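Neuraminidase (Influenza A virus, PDB 4GDI) is a neuraminidase-like, tetrameric surface glycoprotein of a bat influenza virus, assigned by family to sialic acid cleavage although its putative active site has diverged. Local coordinates at residues Leu109-Leu114 against Met126-Gly130; Val133-Phe137 against Asn181-Gln185; Gly157-Val163 against Arg175-Gln180. All coordinates share one frame; numbering follows the deposited sequence.

Interaction 1. Residues Leu109-Leu114 against Met126-Gly130; sequences LKWTVL and MIKYG
K110 lays its CB over one face of the Y129 ring, 3.7 Å from K110 CB to the ring centroid and 22° off the normal, which qualifies as a CH-pi contact. The two side chains cross at about a right angle, and CG of K110 also reaches the CE2-CZ side of the ring before the chain bends away at chi2 (-72°). At the edge of the same ring, in its plane, lies OG1 of T112, 3.3 Å from CD1 of Y129. Y129 swings toward the partner strand because its CG stands anti to the backbone N (chi1 -172°); its hydroxyl passes beyond the contact to hydrogen-bond D107. Farther along the same face, CG2 of T112 meets CG2 of I127 at 3.8 Å, and CD2 of L114 lies alongside CG1 of I127 at 3.9 Å. The backbones form an antiparallel hairpin, with V113 and K128 as a hydrogen-bonded pair: V113 N to K128 O and K128 N to V113 O are both 2.9 Å. Past the last bridge, G130 N still reaches W111 O at 3.0 Å, and a water within hydrogen-bonding distance of both W111 O and G130 O bridges them. Face and edge contacts together with the D107 bond thus limit the tilt of the tyrosine ring, while the T112 methyl, L114 and I127 give this propeller-blade hairpin an apolar patch against L179 of the neighbouring blade.

Interaction 2. Residues Val133-Phe137 against Asn181-Gln185; sequences VTDTF and NGTVQ. With NAG (2-acetamido-2-deoxy-beta-D-glucopyranose), chain O.
D135 reaches across to residues 182-184 with its whole side chain. Its CB lies 3.4 Å from the carbonyl O of G182, CG leads on toward the backbone of V184, and at the tip OD2 accepts V184 N at 2.9 Å through its anti lone pair, with an N-H...O angle of 164°. The same oxygen touches CG2 of V184 at 3.6 Å and receives a water that also donates to V184 O; OD1 turns back to a weak bond from T136 N. Beside it, T134 OG1 donates to G182 O at 2.6 Å. That bond arrives well above the carbonyl plane, its C=O...O angle only 105°, and depends on OG1 sitting between the backbone N and carbonyl carbon (chi1 45°). A second water links T134 O and T183 OG1. T134 and D135 form a classic beta bulge opposite I127, placing both side chains toward the turn that carries the N-linked glycan, where N181 ND2 is joined to C1 of the sugar. D135 is a known calcium-binding residue of this protein, but no ion is bound to it in this chain; OD2 is held instead by V184 N-H and a water, so the carboxylate links strand 132-138 to the start of strand 183-189 in the next blade without a metal.

Interaction 3. Residues Gly157-Val163 against Arg175-Gln180; sequences GSCFVIV and RIYELQ
The F160 ring has CG2 of I176 at its edge, near the ring plane, 4.2 Å from CD2 of F160, while E178 CG lies 3.7 Å from CE2 of F160. The F160 and E178 side chains lie side by side, pointing the same way, with ring and carboxylate planes 24° apart. On the other face of the sheet, the Y177 ring takes CG2 of V163 obliquely, 3.6 Å from CD1 of Y177, and stacks with the rings of F137 and W187. R175 NH1 gives a weak hydrogen bond to Y177 OH, which lies at the guanidinium edge and in its plane; R175 NE goes to Q189. E178 runs extended from a CG anti to the backbone N (chi1 177°), which carries OE2 to within 3.2 Å of S158 OG, although the destination of that hydroxyl proton is not settled. OE1 makes a salt bridge with R186. Three antiparallel hydrogen-bonded pairs zip the backbones: C159 with L179, V161 with Y177, and V163 with R175. Y177 N to V161 O is almost straight at 179° and 2.9 Å long, whereas the return bond from V161 N to Y177 O stretches to 3.2 Å. CD1 of I162 meets CG1 of I176 at 3.6 Å. This is the central hairpin of a four-stranded propeller blade, tied to the edge strand 153-155 by the C159-C154 disulfide. E178 and Q180 are known calcium-binding residues of this protein; no ion is bound to E178 in this chain, where its buried carboxylate has R186, which probably favours its ionised form and balances its charge.

From the N terminus, interaction 1 closes first, pairing strands 111-117 and 124-129 as the middle hairpin of one propeller blade, and is complete before interaction 2 opens on that blade's last strand, 132-138. Interaction 2 spans a long excursion to strand 183-189 of the following blade, and interaction 3 closes within that excursion as the central hairpin of this second blade. The I127-T134 and I127-D135 backbone bonds join interactions 1 and 2 in one sheet, and Q185 N to E178 O joins 2 and 3 in the other. Between blades, L114 of interaction 1 packs on V161 of interaction 3. Interactions 1 and 2 also touch the second subunit.

Interaction 1. Residues Leu109-Leu114 against Met126-Gly130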
# COMPACT_ATOMS: atom_id res chain seq x y z
N LEU A 109 0.48 5.15 22.84
CA LEU A 109 -0.74 5.65 22.21
C LEU A 109 -0.49 6.40 20.92
O LEU A 109 -1.13 6.14 19.89
CB LEU A 109 -1.48 6.58 23.17
CG LEU A 109 -2.38 5.88 24.19
CD1 LEU A 109 -1.68 4.65 24.77
CD2 LEU A 109 -2.78 6.83 25.28
N LYS A 110 0.43 7.36 20.96
CA LYS A 110 0.67 8.22 19.82
C LYS A 110 2.17 8.52 19.61
O LYS A 110 2.97 8.37 20.52
CB LYS A 110 -0.09 9.53 19.99
CG LYS A 110 -1.59 9.37 20.09
CD LYS A 110 -2.21 9.00 18.76
CE LYS A 110 -3.73 9.03 18.83
NZ LYS A 110 -4.36 8.80 17.49
N TRP A 111 2.52 8.95 18.40
CA TRP A 111 3.85 9.46 18.12
C TRP A 111 4.00 10.89 18.59
O TRP A 111 3.16 11.74 18.27
CB TRP A 111 4.14 9.44 16.62
CG TRP A 111 4.42 8.08 16.09
CD1 TRP A 111 3.55 7.27 15.43
CD2 TRP A 111 5.66 7.37 16.16
NE1 TRP A 111 4.16 6.09 15.09
CE2 TRP A 111 5.46 6.12 15.52
CE3 TRP A 111 6.92 7.66 16.70
CZ2 TRP A 111 6.48 5.17 15.40
CZ3 TRP A 111 7.93 6.71 16.59
CH2 TRP A 111 7.70 5.47 15.96
N THR A 112 5.06 11.14 19.35
CA THR A 112 5.56 12.49 19.56
C THR A 112 6.72 12.72 18.58
O THR A 112 7.65 11.91 18.51
CB THR A 112 6.10 12.68 20.99
OG1 THR A 112 5.06 12.40 21.94
CG2 THR A 112 6.59 14.09 21.19
N VAL A 113 6.65 13.81 17.83
CA VAL A 113 7.66 14.15 16.85
C VAL A 113 8.11 15.58 17.12
O VAL A 113 7.28 16.45 17.29
CB VAL A 113 7.10 14.08 15.41
CG1 VAL A 113 8.14 14.57 14.40
CG2 VAL A 113 6.63 12.66 15.07
N LEU A 114 9.42 15.79 17.17
CA LEU A 114 9.98 17.13 17.28
C LEU A 114 10.84 17.44 16.06
O LEU A 114 11.61 16.59 15.58
CB LEU A 114 10.84 17.26 18.54
CG LEU A 114 10.19 17.02 19.92
CD1 LEU A 114 10.28 15.55 20.33
CD2 LEU A 114 10.87 17.91 20.94
N MET A 126 9.08 22.75 16.97
CA MET A 126 7.67 22.43 17.17
C MET A 126 7.50 20.94 17.44
O MET A 126 8.29 20.10 16.99
CB MET A 126 6.79 22.90 16.00
CG MET A 126 7.15 22.40 14.64
SD MET A 126 6.08 23.07 13.32
CE MET A 126 7.19 22.75 11.95
N ILE A 127 6.46 20.64 18.21
CA ILE A 127 6.19 19.30 18.66
C ILE A 127 4.81 18.93 18.18
O ILE A 127 3.86 19.72 18.29
CB ILE A 127 6.24 19.22 20.20
CG1 ILE A 127 7.54 19.85 20.69
CG2 ILE A 127 6.08 17.78 20.67
CD1 ILE A 127 7.69 19.86 22.20
N LYS A 128 4.70 17.72 17.64
CA LYS A 128 3.43 17.17 17.20
C LYS A 128 3.13 15.91 18.01
O LYS A 128 4.02 15.07 18.21
CB LYS A 128 3.53 16.84 15.71
CG LYS A 128 2.21 16.67 14.98
CD LYS A 128 2.49 16.58 13.48
CE LYS A 128 1.29 16.05 12.70
NZ LYS A 128 1.67 15.61 11.32
N TYR A 129 1.91 15.79 18.51
CA TYR A 129 1.47 14.57 19.17
C TYR A 129 0.29 14.05 18.36
O TYR A 129 -0.71 14.73 18.22
CB TYR A 129 1.08 14.85 20.62
CG TYR A 129 0.80 13.61 21.42
CD1 TYR A 129 1.83 12.77 21.79
CD2 TYR A 129 -0.49 13.28 21.81
CE1 TYR A 129 1.59 11.63 22.52
CE2 TYR A 129 -0.74 12.14 22.54
CZ TYR A 129 0.29 11.32 22.89
OH TYR A 129 0.05 10.18 23.61
N GLY A 130 0.41 12.86 17.80
CA GLY A 130 -0.53 12.42 16.78
C GLY A 130 -0.59 13.40 15.61
O GLY A 130 0.44 13.78 15.05
O HOH W 1 3.00 13.05 15.66

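Interaction 2. Residues Val133-Phe137 against Asn181-Gln185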
# COMPACT_ATOMS: atom_id res chain seq x y z
N VAL A 133 -0.27 19.62 16.28
CA VAL A 133 0.85 20.43 16.77
C VAL A 133 0.48 20.92 18.17
O VAL A 133 -0.53 21.59 18.36
CB VAL A 133 1.16 21.62 15.85
CG1 VAL A 133 2.24 22.50 16.46
CG2 VAL A 133 1.60 21.14 14.49
N THR A 134 1.30 20.55 19.15
CA THR A 134 0.94 20.72 20.55
C THR A 134 1.82 21.72 21.30
O THR A 134 1.49 22.15 22.40
CB THR A 134 1.04 19.39 21.28
OG1 THR A 134 2.26 18.73 20.90
CG2 THR A 134 -0.13 18.52 20.94
N ASP A 135 2.96 22.08 20.72
CA ASP A 135 3.85 23.00 21.41
C ASP A 135 4.96 23.49 20.51
O ASP A 135 5.29 22.87 19.50
CB ASP A 135 4.45 22.34 22.67
CG ASP A 135 4.48 23.28 23.87
OD1 ASP A 135 4.38 24.51 23.67
OD2 ASP A 135 4.60 22.79 25.02
N THR A 136 5.51 24.64 20.89
CA THR A 136 6.64 25.24 20.20
C THR A 136 7.48 26.00 21.21
O THR A 136 6.97 26.46 22.24
CB THR A 136 6.19 26.26 19.17
OG1 THR A 136 5.50 27.33 19.84
CG2 THR A 136 5.28 25.63 18.14
N PHE A 137 8.77 26.15 20.90
CA PHE A 137 9.62 27.09 21.61
C PHE A 137 10.81 27.51 20.73
O PHE A 137 11.18 26.82 19.79
CB PHE A 137 10.08 26.52 22.96
CG PHE A 137 10.76 25.19 22.87
CD1 PHE A 137 12.13 25.11 22.70
CD2 PHE A 137 10.04 24.01 22.99
CE1 PHE A 137 12.78 23.87 22.63
CE2 PHE A 137 10.68 22.76 22.91
CZ PHE A 137 12.05 22.70 22.73
N ASN A 181 1.89 14.18 26.17
CA ASN A 181 1.01 14.54 25.07
C ASN A 181 1.57 15.69 24.26
O ASN A 181 0.84 16.60 23.85
CB ASN A 181 -0.37 14.94 25.61
CG ASN A 181 -1.01 13.84 26.41
OD1 ASN A 181 -0.80 12.66 26.15
ND2 ASN A 181 -1.81 14.24 27.41
N GLY A 182 2.89 15.69 24.04
CA GLY A 182 3.50 16.66 23.15
C GLY A 182 3.60 18.06 23.72
O GLY A 182 3.86 19.02 22.98
N THR A 183 3.45 18.17 25.03
CA THR A 183 3.42 19.47 25.70
C THR A 183 4.55 19.53 26.73
O THR A 183 4.66 18.64 27.59
CB THR A 183 2.08 19.69 26.43
OG1 THR A 183 1.00 19.47 25.52
CG2 THR A 183 2.00 21.11 26.99
N VAL A 184 5.35 20.58 26.67
CA VAL A 184 6.46 20.73 27.61
C VAL A 184 5.91 20.85 29.03
O VAL A 184 5.13 21.75 29.33
CB VAL A 184 7.31 21.96 27.25
CG1 VAL A 184 8.40 22.18 28.29
CG2 VAL A 184 7.91 21.79 25.87
N GLN A 185 6.34 19.93 29.90
CA GLN A 185 5.98 19.96 31.32
C GLN A 185 7.01 20.74 32.11
O GLN A 185 6.68 21.58 32.94
CB GLN A 185 5.87 18.54 31.87
CG GLN A 185 4.89 17.69 31.08
CD GLN A 185 3.48 18.23 31.14
OE1 GLN A 185 2.84 18.19 32.18
NE2 GLN A 185 2.99 18.75 30.01
C1 NAG O . -2.69 13.20 27.91
C2 NAG O . -3.13 13.66 29.30
C3 NAG O . -4.00 12.58 29.94
C4 NAG O . -5.20 12.31 29.03
C5 NAG O . -4.71 12.02 27.62
C6 NAG O . -5.89 11.85 26.67
C7 NAG O . -1.67 15.33 30.34
C8 NAG O . -1.20 15.69 31.72
N2 NAG O . -1.99 14.05 30.12
O3 NAG O . -4.44 12.98 31.22
O4 NAG O . -5.99 11.24 29.52
O5 NAG O . -3.87 13.06 27.15
O6 NAG O . -5.51 10.99 25.61
O7 NAG O . -1.73 16.21 29.47
O HOH W 2 -0.39 21.32 24.40
O HOH W 3 4.25 23.49 27.64

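Interaction 3. Residues Gly157-Val163 against Arg175-Gln180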
# COMPACT_ATOMS: atom_id res chain seq x y z
N GLY A 157 4.17 7.41 29.52
CA GLY A 157 3.49 8.59 29.03
C GLY A 157 4.29 9.88 29.08
O GLY A 157 3.89 10.87 28.47
N SER A 158 5.40 9.90 29.82
CA SER A 158 6.32 11.04 29.77
C SER A 158 7.45 10.77 28.77
O SER A 158 8.13 9.74 28.87
CB SER A 158 6.93 11.31 31.15
OG SER A 158 5.96 11.69 32.11
N CYS A 159 7.67 11.68 27.84
CA CYS A 159 8.74 11.52 26.84
C CYS A 159 9.86 12.55 27.05
O CYS A 159 9.61 13.74 27.26
CB CYS A 159 8.16 11.63 25.43
SG CYS A 159 6.90 10.35 25.06
N PHE A 160 11.11 12.09 26.97
CA PHE A 160 12.25 12.96 27.26
C PHE A 160 13.14 13.09 26.03
O PHE A 160 13.34 12.13 25.29
CB PHE A 160 13.06 12.37 28.41
CG PHE A 160 12.25 12.17 29.66
CD1 PHE A 160 11.46 11.04 29.81
CD2 PHE A 160 12.29 13.10 30.69
CE1 PHE A 160 10.70 10.84 30.97
CE2 PHE A 160 11.53 12.91 31.85
CZ PHE A 160 10.74 11.78 31.98
N VAL A 161 13.66 14.29 25.80
CA VAL A 161 14.55 14.52 24.67
C VAL A 161 15.59 15.56 25.05
O VAL A 161 15.30 16.46 25.84
CB VAL A 161 13.78 14.97 23.44
CG1 VAL A 161 13.09 16.30 23.69
CG2 VAL A 161 14.69 15.06 22.23
N ILE A 162 16.80 15.41 24.53
CA ILE A 162 17.86 16.39 24.72
C ILE A 162 17.81 17.41 23.59
O ILE A 162 17.85 17.06 22.42
CB ILE A 162 19.26 15.73 24.71
CG1 ILE A 162 19.33 14.56 25.71
CG2 ILE A 162 20.33 16.75 25.04
CD1 ILE A 162 18.91 14.93 27.10
N VAL A 163 17.70 18.69 23.96
CA VAL A 163 17.74 19.78 22.99
C VAL A 163 18.99 20.63 23.21
O VAL A 163 19.32 20.98 24.35
CB VAL A 163 16.51 20.68 23.13
CG1 VAL A 163 16.62 21.89 22.22
CG2 VAL A 163 15.23 19.89 22.83
N ARG A 175 19.76 20.94 27.21
CA ARG A 175 18.64 20.82 28.12
C ARG A 175 17.90 19.49 27.93
O ARG A 175 17.75 19.02 26.80
CB ARG A 175 17.64 21.94 27.85
CG ARG A 175 18.17 23.33 28.13
CD ARG A 175 17.10 24.37 27.87
NE ARG A 175 17.50 25.68 28.36
CZ ARG A 175 16.73 26.75 28.35
NH1 ARG A 175 15.49 26.69 27.87
NH2 ARG A 175 17.20 27.90 28.84
N ILE A 176 17.44 18.91 29.03
CA ILE A 176 16.47 17.83 28.97
C ILE A 176 15.09 18.45 28.99
O ILE A 176 14.79 19.26 29.88
CB ILE A 176 16.55 16.90 30.18
CG1 ILE A 176 17.95 16.32 30.33
CG2 ILE A 176 15.52 15.77 30.02
CD1 ILE A 176 18.14 15.55 31.62
N TYR A 177 14.26 18.08 28.03
CA TYR A 177 12.87 18.47 28.04
C TYR A 177 11.99 17.27 28.40
O TYR A 177 12.17 16.17 27.87
CB TYR A 177 12.48 19.02 26.68
CG TYR A 177 12.84 20.47 26.48
CD1 TYR A 177 14.13 20.85 26.11
CD2 TYR A 177 11.90 21.46 26.67
CE1 TYR A 177 14.45 22.18 25.93
CE2 TYR A 177 12.22 22.79 26.50
CZ TYR A 177 13.49 23.15 26.14
OH TYR A 177 13.77 24.48 25.96
N GLU A 178 11.05 17.46 29.32
CA GLU A 178 10.05 16.44 29.57
C GLU A 178 8.73 16.82 28.90
O GLU A 178 8.24 17.92 29.13
CB GLU A 178 9.81 16.25 31.07
CG GLU A 178 8.72 15.25 31.35
CD GLU A 178 8.40 15.11 32.83
OE1 GLU A 178 9.02 15.82 33.65
OE2 GLU A 178 7.52 14.29 33.17
N LEU A 179 8.18 15.91 28.10
CA LEU A 179 6.92 16.14 27.39
C LEU A 179 5.85 15.15 27.85
O LEU A 179 6.16 14.02 28.23
CB LEU A 179 7.12 15.96 25.89
CG LEU A 179 8.37 16.59 25.30
CD1 LEU A 179 8.41 16.34 23.79
CD2 LEU A 179 8.40 18.09 25.62
N GLN A 180 4.60 15.59 27.82
CA GLN A 180 3.45 14.71 27.97
C GLN A 180 2.41 15.13 26.93
O GLN A 180 2.10 16.32 26.79
CB GLN A 180 2.88 14.75 29.41
CG GLN A 180 3.73 14.01 30.44
CD GLN A 180 3.13 14.04 31.86
OE1 GLN A 180 1.92 14.05 32.03
NE2 GLN A 180 4.00 14.05 32.86